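Copper homeostasis protein CutC (Streptococcus agalactiae, PDB 2BDQ) probably takes part in copper homeostasis in the cytoplasm, where, like other members of the CutC family, it is thought to bind copper ions. Local coordinates at residues 132-140 with 167-178; 93-104 with 120-131. One frame throughout, in Å; residues are numbered along the deposited sequence.

Contact 1 of 2, residues 132-140 with 167-178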
loop_
_atom_site.group_PDB
_atom_site.type_symbol
_atom_site.label_atom_id
_atom_site.label_comp_id
_atom_site.label_asym_id
_atom_site.label_seq_id
_atom_site.Cartn_x
_atom_site.Cartn_y
_atom_site.Cartn_z
ATOM N N LYS A 132 8.915 -28.107 -6.496
ATOM C CA LYS A 132 8.106 -28.795 -7.499
ATOM C C LYS A 132 7.685 -30.212 -7.125
ATOM O O LYS A 132 6.666 -30.705 -7.610
ATOM C CB LYS A 132 8.831 -28.811 -8.860
ATOM C CG LYS A 132 9.275 -27.424 -9.361
ATOM C CD LYS A 132 8.129 -26.394 -9.344
ATOM C CE LYS A 132 8.630 -24.946 -9.532
ATOM N NZ LYS A 132 7.541 -23.908 -9.420
ATOM N N SER A 133 8.453 -30.869 -6.262
ATOM C CA SER A 133 8.108 -32.225 -5.858
ATOM C C SER A 133 6.975 -32.231 -4.838
ATOM O O SER A 133 6.165 -33.155 -4.828
ATOM C CB SER A 133 9.333 -32.945 -5.282
ATOM O OG SER A 133 9.780 -32.332 -4.085
ATOM N N ASP A 134 6.910 -31.199 -3.995
ATOM C CA ASP A 134 5.868 -31.091 -2.967
ATOM C C ASP A 134 4.682 -30.257 -3.447
ATOM O O ASP A 134 3.782 -29.931 -2.676
ATOM C CB ASP A 134 6.431 -30.447 -1.697
ATOM C CG ASP A 134 7.669 -31.149 -1.180
ATOM O OD1 ASP A 134 8.718 -31.078 -1.855
ATOM O OD2 ASP A 134 7.597 -31.778 -0.100
ATOM N N GLN A 135 4.694 -29.924 -4.730
ATOM C CA GLN A 135 3.654 -29.119 -5.358
ATOM C C GLN A 135 2.272 -29.771 -5.284
ATOM O O GLN A 135 1.301 -29.157 -4.836
ATOM C CB GLN A 135 4.012 -28.912 -6.826
ATOM C CG GLN A 135 3.619 -27.586 -7.403
ATOM C CD GLN A 135 4.718 -26.563 -7.266
ATOM O OE1 GLN A 135 5.094 -25.914 -8.237
ATOM N NE2 GLN A 135 5.241 -26.413 -6.056
ATOM N N LYS A 136 2.191 -31.013 -5.752
ATOM C CA LYS A 136 0.930 -31.741 -5.775
ATOM C C LYS A 136 0.307 -31.953 -4.400
ATOM O O LYS A 136 -0.914 -31.870 -4.251
ATOM C CB LYS A 136 1.119 -33.075 -6.503
ATOM C CG LYS A 136 1.236 -32.904 -8.007
ATOM C CD LYS A 136 1.630 -34.187 -8.713
ATOM C CE LYS A 136 1.719 -33.960 -10.213
ATOM N NZ LYS A 136 2.365 -35.109 -10.901
ATOM N N LYS A 137 1.135 -32.219 -3.397
ATOM C CA LYS A 137 0.639 -32.415 -2.040
ATOM C C LYS A 137 0.051 -31.102 -1.540
ATOM O O LYS A 137 -0.992 -31.080 -0.880
ATOM C CB LYS A 137 1.777 -32.845 -1.113
ATOM C CG LYS A 137 2.361 -34.209 -1.449
ATOM C CD LYS A 137 3.890 -34.170 -1.470
ATOM C CE LYS A 137 4.407 -34.589 -2.838
ATOM N NZ LYS A 137 3.750 -33.808 -3.936
ATOM N N SER A 138 0.736 -30.006 -1.857
ATOM C CA SER A 138 0.287 -28.682 -1.454
ATOM C C SER A 138 -1.138 -28.432 -1.948
ATOM O O SER A 138 -1.941 -27.831 -1.247
ATOM C CB SER A 138 1.243 -27.621 -2.003
ATOM O OG SER A 138 2.558 -27.833 -1.508
ATOM N N ILE A 139 -1.446 -28.915 -3.148
ATOM C CA ILE A 139 -2.774 -28.756 -3.717
ATOM C C ILE A 139 -3.787 -29.472 -2.827
ATOM O O ILE A 139 -4.823 -28.905 -2.465
ATOM C CB ILE A 139 -2.829 -29.318 -5.164
ATOM C CG1 ILE A 139 -2.072 -28.371 -6.104
ATOM C CG2 ILE A 139 -4.275 -29.496 -5.609
ATOM C CD1 ILE A 139 -1.986 -28.852 -7.559
ATOM N N ASP A 140 -3.477 -30.715 -2.469
ATOM C CA ASP A 140 -4.345 -31.512 -1.601
ATOM C C ASP A 140 -4.558 -30.774 -0.288
ATOM O O ASP A 140 -5.663 -30.757 0.241
ATOM C CB ASP A 140 -3.707 -32.879 -1.317
ATOM C CG ASP A 140 -3.733 -33.799 -2.526
ATOM O OD1 ASP A 140 -2.857 -34.683 -2.616
ATOM O OD2 ASP A 140 -4.633 -33.650 -3.377
ATOM N N HIS A 167 4.267 -28.464 -16.813
ATOM C CA HIS A 167 4.061 -28.490 -15.370
ATOM C C HIS A 167 2.679 -27.987 -14.964
ATOM O O HIS A 167 2.006 -28.602 -14.137
ATOM C CB HIS A 167 5.137 -27.656 -14.665
ATOM C CG HIS A 167 5.105 -27.773 -13.175
ATOM N ND1 HIS A 167 5.054 -26.674 -12.343
ATOM C CD2 HIS A 167 5.097 -28.857 -12.366
ATOM C CE1 HIS A 167 5.015 -27.078 -11.087
ATOM N NE2 HIS A 167 5.039 -28.401 -11.072
ATOM N N ILE A 168 2.259 -26.867 -15.540
ATOM C CA ILE A 168 0.960 -26.297 -15.213
ATOM C C ILE A 168 -0.159 -27.267 -15.579
ATOM O O ILE A 168 -1.140 -27.390 -14.847
ATOM C CB ILE A 168 0.762 -24.940 -15.924
ATOM C CG1 ILE A 168 1.770 -23.932 -15.366
ATOM C CG2 ILE A 168 -0.656 -24.426 -15.710
ATOM C CD1 ILE A 168 1.706 -22.548 -16.000
ATOM N N LYS A 169 -0.001 -27.981 -16.689
ATOM C CA LYS A 169 -1.031 -28.924 -17.089
ATOM C C LYS A 169 -1.103 -30.093 -16.123
ATOM O O LYS A 169 -2.188 -30.603 -15.819
ATOM C CB LYS A 169 -0.805 -29.442 -18.513
ATOM C CG LYS A 169 -1.991 -30.281 -18.982
ATOM C CD LYS A 169 -2.110 -30.381 -20.496
ATOM C CE LYS A 169 -1.155 -31.406 -21.064
ATOM N NZ LYS A 169 -1.491 -31.744 -22.472
ATOM N N ALA A 170 0.057 -30.518 -15.636
ATOM C CA ALA A 170 0.114 -31.627 -14.687
ATOM C C ALA A 170 -0.608 -31.243 -13.390
ATOM O O ALA A 170 -1.263 -32.084 -12.764
ATOM C CB ALA A 170 1.568 -31.988 -14.391
ATOM N N LEU A 171 -0.485 -29.976 -12.996
ATOM C CA LEU A 171 -1.131 -29.485 -11.778
ATOM C C LEU A 171 -2.642 -29.435 -11.957
ATOM O O LEU A 171 -3.397 -29.767 -11.044
ATOM C CB LEU A 171 -0.592 -28.096 -11.410
ATOM C CG LEU A 171 0.868 -28.082 -10.948
ATOM C CD1 LEU A 171 1.313 -26.659 -10.625
ATOM C CD2 LEU A 171 1.014 -28.971 -9.721
ATOM N N VAL A 172 -3.074 -29.020 -13.142
ATOM C CA VAL A 172 -4.495 -28.949 -13.449
ATOM C C VAL A 172 -5.109 -30.344 -13.431
ATOM O O VAL A 172 -6.189 -30.549 -12.884
ATOM C CB VAL A 172 -4.738 -28.346 -14.832
ATOM C CG1 VAL A 172 -6.213 -28.458 -15.182
ATOM C CG2 VAL A 172 -4.288 -26.905 -14.855
ATOM N N GLU A 173 -4.413 -31.297 -14.036
ATOM C CA GLU A 173 -4.891 -32.673 -14.087
ATOM C C GLU A 173 -4.958 -33.255 -12.678
ATOM O O GLU A 173 -5.918 -33.949 -12.323
ATOM C CB GLU A 173 -3.965 -33.528 -14.962
ATOM C CG GLU A 173 -3.899 -33.070 -16.423
ATOM C CD GLU A 173 -2.889 -33.855 -17.266
ATOM O OE1 GLU A 173 -1.675 -33.814 -16.956
ATOM O OE2 GLU A 173 -3.309 -34.509 -18.248
ATOM N N TYR A 174 -3.942 -32.958 -11.874
ATOM C CA TYR A 174 -3.896 -33.454 -10.510
ATOM C C TYR A 174 -4.964 -32.787 -9.656
ATOM O O TYR A 174 -5.528 -33.425 -8.774
ATOM C CB TYR A 174 -2.512 -33.221 -9.909
ATOM C CG TYR A 174 -2.326 -33.838 -8.543
ATOM C CD1 TYR A 174 -2.596 -33.110 -7.384
ATOM C CD2 TYR A 174 -1.898 -35.159 -8.409
ATOM C CE1 TYR A 174 -2.443 -33.682 -6.124
ATOM C CE2 TYR A 174 -1.744 -35.739 -7.160
ATOM C CZ TYR A 174 -2.016 -34.996 -6.017
ATOM O OH TYR A 174 -1.838 -35.561 -4.773
ATOM N N ALA A 175 -5.236 -31.508 -9.911
ATOM C CA ALA A 175 -6.259 -30.775 -9.161
ATOM C C ALA A 175 -7.609 -31.445 -9.386
ATOM O O ALA A 175 -8.468 -31.448 -8.508
ATOM C CB ALA A 175 -6.310 -29.315 -9.619
ATOM N N ASN A 176 -7.791 -31.997 -10.579
ATOM C CA ASN A 176 -9.017 -32.714 -10.931
ATOM C C ASN A 176 -10.300 -32.010 -10.484
ATOM O O ASN A 176 -11.144 -32.603 -9.813
ATOM C CB ASN A 176 -8.944 -34.121 -10.332
ATOM C CG ASN A 176 -10.052 -35.031 -10.816
ATOM O OD1 ASN A 176 -10.423 -35.015 -11.993
ATOM N ND2 ASN A 176 -10.571 -35.852 -9.910
ATOM N N ASN A 177 -10.421 -30.740 -10.853
ATOM C CA ASN A 177 -11.592 -29.927 -10.537
ATOM C C ASN A 177 -11.923 -29.749 -9.066
ATOM O O ASN A 177 -13.005 -29.263 -8.734
ATOM C CB ASN A 177 -12.813 -30.483 -11.270
ATOM C CG ASN A 177 -12.658 -30.412 -12.772
ATOM O OD1 ASN A 177 -12.504 -29.328 -13.341
ATOM N ND2 ASN A 177 -12.691 -31.567 -13.428
ATOM N N ARG A 178 -11.011 -30.142 -8.181
ATOM C CA ARG A 178 -11.258 -29.987 -6.746
ATOM C C ARG A 178 -10.962 -28.554 -6.338
ATOM O O ARG A 178 -11.407 -28.076 -5.294
ATOM C CB ARG A 178 -10.372 -30.939 -5.941
ATOM C CG ARG A 178 -10.712 -32.412 -6.100
ATOM C CD ARG A 178 -9.721 -33.238 -5.326
ATOM N NE ARG A 178 -8.387 -33.089 -5.892
ATOM C CZ ARG A 178 -7.255 -33.189 -5.204
ATOM N NH1 ARG A 178 -6.095 -33.044 -5.822
ATOM N NH2 ARG A 178 -7.280 -33.406 -3.898
#
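Ile-139 against Leu-171 and Asp-140 against Tyr-174 and Arg-178 join neighbouring helices on the outside of a TIM barrel: helix 135-144 lies beside helix 165-175 with an apolar seam beneath and polar groups along the outer side. The short helical segments run in the same sense, inclined by 36°, their axes 10.1 Å apart at closest. In the seam, CD1 of Ile-139 meets CD2 of Leu-171 at 3.7 Å; both side chains also rest on strand 149-152, so branched aliphatic residues suit a place between helices and sheet. CG of Gln-135 packs on the same leucine methyl, and OE1 of Gln-135 comes to the edge of the His-167 ring at CE1. The NE2 of Gln-135 is taken by the carbonyl of Ile-130.

Farther out, Tyr-174 has its CG anti to the backbone N (chi1 -174°), which swings the ring across to Lys-136. CB of Lys-136 sits over the centre of one ring face, 3.6 Å from the centroid, in a CH-pi contact, and the rest of the extended chain follows the ring back toward CG and CD2. The phenol OH donates to Asp-140 OD1 over 2.5 Å, on the syn side of the carboxylate. The other oxygen, OD2, receives both NH1 and NH2 of Arg-178, at 2.9 and 2.7 Å, nearly in the guanidinium plane. Arg-178 bends at chi3 (-65°), and its NH1 and NE also bond to the carbonyls of Tyr-174 and Ala-175, tying the guanidinium back to the C-terminal end of the helix that precedes it.

Three donor bonds thus grip one carboxylate and restrict its rotation. Together with the positive charge of Arg-178, they would be expected to stabilise Asp-140 as an anion, while the two carbonyls help fix the guanidinium's position.

Contact 2 of 2, residues 93-104 with 120-131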
loop_
_atom_site.group_PDB
_atom_site.type_symbol
_atom_site.label_atom_id
_atom_site.label_comp_id
_atom_site.label_asym_id
_atom_site.label_seq_id
_atom_site.Cartn_x
_atom_site.Cartn_y
_atom_site.Cartn_z
ATOM N N LEU A 93 -10.624 -13.464 -0.887
ATOM C CA LEU A 93 -9.420 -13.064 -0.180
ATOM C C LEU A 93 -8.230 -13.791 -0.804
ATOM O O LEU A 93 -8.304 -14.989 -1.079
ATOM C CB LEU A 93 -9.554 -13.413 1.303
ATOM C CG LEU A 93 -10.846 -12.926 1.974
ATOM C CD1 LEU A 93 -10.896 -13.440 3.410
ATOM C CD2 LEU A 93 -10.921 -11.403 1.943
ATOM N N VAL A 94 -7.142 -13.058 -1.030
ATOM C CA VAL A 94 -5.935 -13.609 -1.640
ATOM C C VAL A 94 -4.795 -13.570 -0.623
ATOM O O VAL A 94 -4.391 -12.494 -0.175
ATOM C CB VAL A 94 -5.528 -12.779 -2.877
ATOM C CG1 VAL A 94 -4.435 -13.487 -3.650
ATOM C CG2 VAL A 94 -6.745 -12.520 -3.753
ATOM N N LEU A 95 -4.278 -14.738 -0.252
ATOM C CA LEU A 95 -3.192 -14.792 0.719
ATOM C C LEU A 95 -2.255 -15.964 0.441
ATOM O O LEU A 95 -2.519 -16.795 -0.428
ATOM C CB LEU A 95 -3.756 -14.919 2.136
ATOM C CG LEU A 95 -4.445 -16.232 2.525
ATOM C CD1 LEU A 95 -4.540 -16.334 4.038
ATOM C CD2 LEU A 95 -5.820 -16.300 1.903
ATOM N N GLY A 96 -1.158 -16.028 1.186
ATOM C CA GLY A 96 -0.216 -17.117 0.996
ATOM C C GLY A 96 0.798 -17.118 2.111
ATOM O O GLY A 96 1.514 -16.136 2.306
ATOM N N ILE A 97 0.856 -18.217 2.852
ATOM C CA ILE A 97 1.790 -18.330 3.960
ATOM C C ILE A 97 2.637 -19.592 3.806
ATOM O O ILE A 97 2.108 -20.683 3.600
ATOM C CB ILE A 97 1.047 -18.410 5.308
ATOM C CG1 ILE A 97 -0.105 -17.404 5.339
ATOM C CG2 ILE A 97 2.010 -18.112 6.452
ATOM C CD1 ILE A 97 -0.999 -17.541 6.572
ATOM N N LEU A 98 3.952 -19.439 3.924
ATOM C CA LEU A 98 4.867 -20.568 3.801
ATOM C C LEU A 98 5.785 -20.671 4.998
ATOM O O LEU A 98 6.049 -19.683 5.668
ATOM C CB LEU A 98 5.738 -20.427 2.556
ATOM C CG LEU A 98 5.079 -20.315 1.182
ATOM C CD1 LEU A 98 6.176 -20.156 0.145
ATOM C CD2 LEU A 98 4.224 -21.540 0.889
ATOM N N THR A 99 6.283 -21.877 5.246
ATOM C CA THR A 99 7.207 -22.131 6.344
ATOM C C THR A 99 8.612 -21.842 5.823
ATOM O O THR A 99 8.808 -21.676 4.617
ATOM C CB THR A 99 7.155 -23.615 6.793
ATOM O OG1 THR A 99 7.557 -24.459 5.701
ATOM C CG2 THR A 99 5.745 -23.996 7.230
ATOM N N SER A 100 9.580 -21.798 6.735
ATOM C CA SER A 100 10.968 -21.536 6.383
ATOM C C SER A 100 11.496 -22.541 5.362
ATOM O O SER A 100 12.447 -22.251 4.632
ATOM C CB SER A 100 11.847 -21.561 7.636
ATOM O OG SER A 100 11.835 -22.845 8.248
ATOM N N ASN A 101 10.881 -23.720 5.307
ATOM C CA ASN A 101 11.296 -24.747 4.352
ATOM C C ASN A 101 10.467 -24.714 3.066
ATOM O O ASN A 101 10.414 -25.692 2.320
ATOM C CB ASN A 101 11.240 -26.134 5.005
ATOM C CG ASN A 101 10.030 -26.310 5.899
ATOM O OD1 ASN A 101 8.982 -26.801 5.465
ATOM N ND2 ASN A 101 10.165 -25.901 7.163
ATOM N N ASN A 102 9.828 -23.574 2.814
ATOM C CA ASN A 102 9.038 -23.370 1.604
ATOM C C ASN A 102 7.856 -24.301 1.408
ATOM O O ASN A 102 7.533 -24.682 0.280
ATOM C CB ASN A 102 9.952 -23.464 0.387
ATOM C CG ASN A 102 11.014 -22.402 0.390
ATOM O OD1 ASN A 102 12.124 -22.618 -0.095
ATOM N ND2 ASN A 102 10.682 -21.237 0.925
ATOM N N HIS A 103 7.216 -24.676 2.504
ATOM C CA HIS A 103 6.046 -25.538 2.439
ATOM C C HIS A 103 4.865 -24.743 2.948
ATOM O O HIS A 103 5.037 -23.718 3.609
ATOM C CB HIS A 103 6.264 -26.788 3.289
ATOM C CG HIS A 103 7.162 -27.796 2.643
ATOM N ND1 HIS A 103 8.015 -28.606 3.360
ATOM C CD2 HIS A 103 7.348 -28.114 1.340
ATOM C CE1 HIS A 103 8.692 -29.376 2.526
ATOM N NE2 HIS A 103 8.307 -29.096 1.294
ATOM N N ILE A 104 3.664 -25.202 2.634
ATOM C CA ILE A 104 2.480 -24.500 3.085
ATOM C C ILE A 104 2.375 -24.537 4.600
ATOM O O ILE A 104 2.384 -25.606 5.202
ATOM C CB ILE A 104 1.207 -25.111 2.477
ATOM C CG1 ILE A 104 1.205 -24.881 0.966
ATOM C CG2 ILE A 104 -0.026 -24.493 3.119
ATOM C CD1 ILE A 104 -0.024 -25.383 0.278
ATOM N N PRO A 120 -14.653 -16.987 -0.183
ATOM C CA PRO A 120 -13.800 -17.750 -1.101
ATOM C C PRO A 120 -12.343 -17.377 -0.855
ATOM O O PRO A 120 -12.024 -16.198 -0.683
ATOM C CB PRO A 120 -14.275 -17.292 -2.474
ATOM C CG PRO A 120 -15.726 -17.007 -2.249
ATOM C CD PRO A 120 -15.720 -16.284 -0.919
ATOM N N LEU A 121 -11.467 -18.377 -0.846
ATOM C CA LEU A 121 -10.051 -18.146 -0.599
ATOM C C LEU A 121 -9.153 -18.552 -1.756
ATOM O O LEU A 121 -9.354 -19.594 -2.378
ATOM C CB LEU A 121 -9.608 -18.902 0.654
ATOM C CG LEU A 121 -10.253 -18.497 1.978
ATOM C CD1 LEU A 121 -9.846 -19.491 3.058
ATOM C CD2 LEU A 121 -9.818 -17.089 2.354
ATOM N N VAL A 122 -8.163 -17.712 -2.044
ATOM C CA VAL A 122 -7.208 -17.994 -3.103
ATOM C C VAL A 122 -5.780 -17.871 -2.579
ATOM O O VAL A 122 -5.461 -16.945 -1.832
ATOM C CB VAL A 122 -7.437 -17.069 -4.343
ATOM C CG1 VAL A 122 -7.900 -15.713 -3.915
ATOM C CG2 VAL A 122 -6.163 -16.972 -5.174
ATOM N N PHE A 123 -4.949 -18.848 -2.946
ATOM C CA PHE A 123 -3.535 -18.910 -2.565
ATOM C C PHE A 123 -2.782 -18.299 -3.758
ATOM O O PHE A 123 -2.969 -18.728 -4.904
ATOM C CB PHE A 123 -3.135 -20.383 -2.339
ATOM C CG PHE A 123 -1.895 -20.565 -1.492
ATOM C CD1 PHE A 123 -0.622 -20.476 -2.049
ATOM C CD2 PHE A 123 -2.003 -20.776 -0.130
ATOM C CE1 PHE A 123 0.521 -20.589 -1.249
ATOM C CE2 PHE A 123 -0.867 -20.892 0.675
ATOM C CZ PHE A 123 0.396 -20.795 0.112
ATOM N N HIS A 124 -1.949 -17.295 -3.502
ATOM C CA HIS A 124 -1.244 -16.625 -4.595
ATOM C C HIS A 124 0.103 -17.198 -5.045
ATOM O O HIS A 124 0.463 -18.323 -4.701
ATOM C CB HIS A 124 -1.095 -15.135 -4.272
ATOM C CG HIS A 124 -0.458 -14.861 -2.947
ATOM N ND1 HIS A 124 0.737 -15.437 -2.560
ATOM C CD2 HIS A 124 -0.820 -14.041 -1.932
ATOM C CE1 HIS A 124 1.078 -14.982 -1.370
ATOM N NE2 HIS A 124 0.149 -14.130 -0.965
HETATM N N MSE A 125 0.824 -16.397 -5.826
HETATM C CA MSE A 125 2.128 -16.732 -6.405
HETATM C C MSE A 125 3.117 -17.398 -5.431
HETATM O O MSE A 125 4.119 -17.975 -5.853
HETATM C CB MSE A 125 2.757 -15.460 -7.000
HETATM C CG MSE A 125 3.321 -15.576 -8.430
HETATM SE SE MSE A 125 2.037 -15.316 -9.909
HETATM C CE MSE A 125 1.926 -13.375 -9.901
ATOM N N ALA A 126 2.855 -17.318 -4.133
ATOM C CA ALA A 126 3.749 -17.954 -3.167
ATOM C C ALA A 126 3.800 -19.459 -3.445
ATOM O O ALA A 126 4.736 -20.149 -3.036
ATOM C CB ALA A 126 3.265 -17.706 -1.747
ATOM N N PHE A 127 2.784 -19.959 -4.144
ATOM C CA PHE A 127 2.707 -21.375 -4.477
ATOM C C PHE A 127 3.910 -21.836 -5.297
ATOM O O PHE A 127 4.382 -22.956 -5.126
ATOM C CB PHE A 127 1.428 -21.667 -5.267
ATOM C CG PHE A 127 1.174 -23.133 -5.494
ATOM C CD1 PHE A 127 0.531 -23.902 -4.522
ATOM C CD2 PHE A 127 1.590 -23.753 -6.669
ATOM C CE1 PHE A 127 0.314 -25.266 -4.715
ATOM C CE2 PHE A 127 1.379 -25.116 -6.871
ATOM C CZ PHE A 127 0.738 -25.874 -5.899
ATOM N N ASP A 128 4.404 -20.973 -6.181
ATOM C CA ASP A 128 5.541 -21.318 -7.030
ATOM C C ASP A 128 6.856 -21.529 -6.271
ATOM O O ASP A 128 7.772 -22.164 -6.801
ATOM C CB ASP A 128 5.746 -20.248 -8.107
ATOM C CG ASP A 128 4.535 -20.089 -9.019
ATOM O OD1 ASP A 128 4.143 -21.072 -9.685
ATOM O OD2 ASP A 128 3.969 -18.975 -9.076
ATOM N N VAL A 129 6.949 -21.003 -5.043
ATOM C CA VAL A 129 8.161 -21.140 -4.219
ATOM C C VAL A 129 8.273 -22.560 -3.660
ATOM O O VAL A 129 9.355 -23.016 -3.284
ATOM C CB VAL A 129 8.155 -20.144 -3.022
ATOM C CG1 VAL A 129 9.416 -20.329 -2.165
ATOM C CG2 VAL A 129 8.065 -18.715 -3.529
ATOM N N ILE A 130 7.138 -23.245 -3.594
ATOM C CA ILE A 130 7.088 -24.614 -3.099
ATOM C C ILE A 130 7.909 -25.533 -4.020
ATOM O O ILE A 130 7.812 -25.451 -5.247
ATOM C CB ILE A 130 5.622 -25.099 -3.039
ATOM C CG1 ILE A 130 4.827 -24.181 -2.105
ATOM C CG2 ILE A 130 5.550 -26.550 -2.561
ATOM C CD1 ILE A 130 3.377 -24.565 -1.949
ATOM N N PRO A 131 8.757 -26.396 -3.441
ATOM C CA PRO A 131 9.545 -27.288 -4.302
ATOM C C PRO A 131 8.613 -28.099 -5.199
ATOM O O PRO A 131 7.640 -28.681 -4.721
ATOM C CB PRO A 131 10.331 -28.144 -3.301
ATOM C CG PRO A 131 9.527 -28.058 -2.037
ATOM C CD PRO A 131 9.066 -26.622 -2.022
HETATM O O HOH W 1 0.048 -13.292 1.842
#
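Val-94 and Val-122 press together on one face of a parallel strand pair, CG2 to CG1 at a tight 3.4 Å; chi1 of Val-122 is 34°, off a staggered value, with CG1 between its backbone N and carbonyl carbon. On the other face CD2 of Leu-121 fits against CB and CD1 of Leu-93. Four backbone bonds join the segments, from Leu-93 N to Pro-120 O through to His-124 N to Leu-95 O.

Past the strands Gly-96, with no side chain, lets two rings come close to the backbone. Its CA lies over one face of Phe-123, 4.0 Å from the centroid, and His-124 lays a face against the Leu-95 carbonyl carbon. A water joins His-124 NE2 (2.9 Å) to Gly-96 O.

Leu-98 is the next bump: CD1 enters between Val-129 and Ala-126, whose small side chain leaves room for the branched end, and CD2 meets the edge of Phe-123 at CZ, 4.0 Å away, and CG1 of Ile-130. CD1 of Ile-130 reaches CG1 of Ile-104 (3.6 Å), and the Asn-102 carbonyl oxygen touches CD of Pro-131 at 3.4 Å.

In this beta-alpha-beta unit helix 106-116 covers Leu-93 and Leu-121, helix 135-144 meets Phe-123 and Ile-104, and strand 149-152 continues the barrel beside Val-122.

How the contacts relate
The two contacts follow one another along the chain: strand 121-123 and its following loop, in contact 2, lead straight into helix 135-144 of contact 1. They lie about 14 Å apart between centres, yet they touch. CG of Gln-135 packs on CE2 of Phe-127 at 3.4 Å, and OD2 of Asp-134 lies close to NE2 of His-103 at 3.1 Å, a packing contact. Ser-138 OG lies near CD1 of Ile-130, and Lys-132 NZ bonds to the carbonyl of Asp-128. Contact 2 is the more central, its centre about 10 Å from that of the chain, against about 16 Å for contact 1, so the pair spans from barrel wall to outer helical layer.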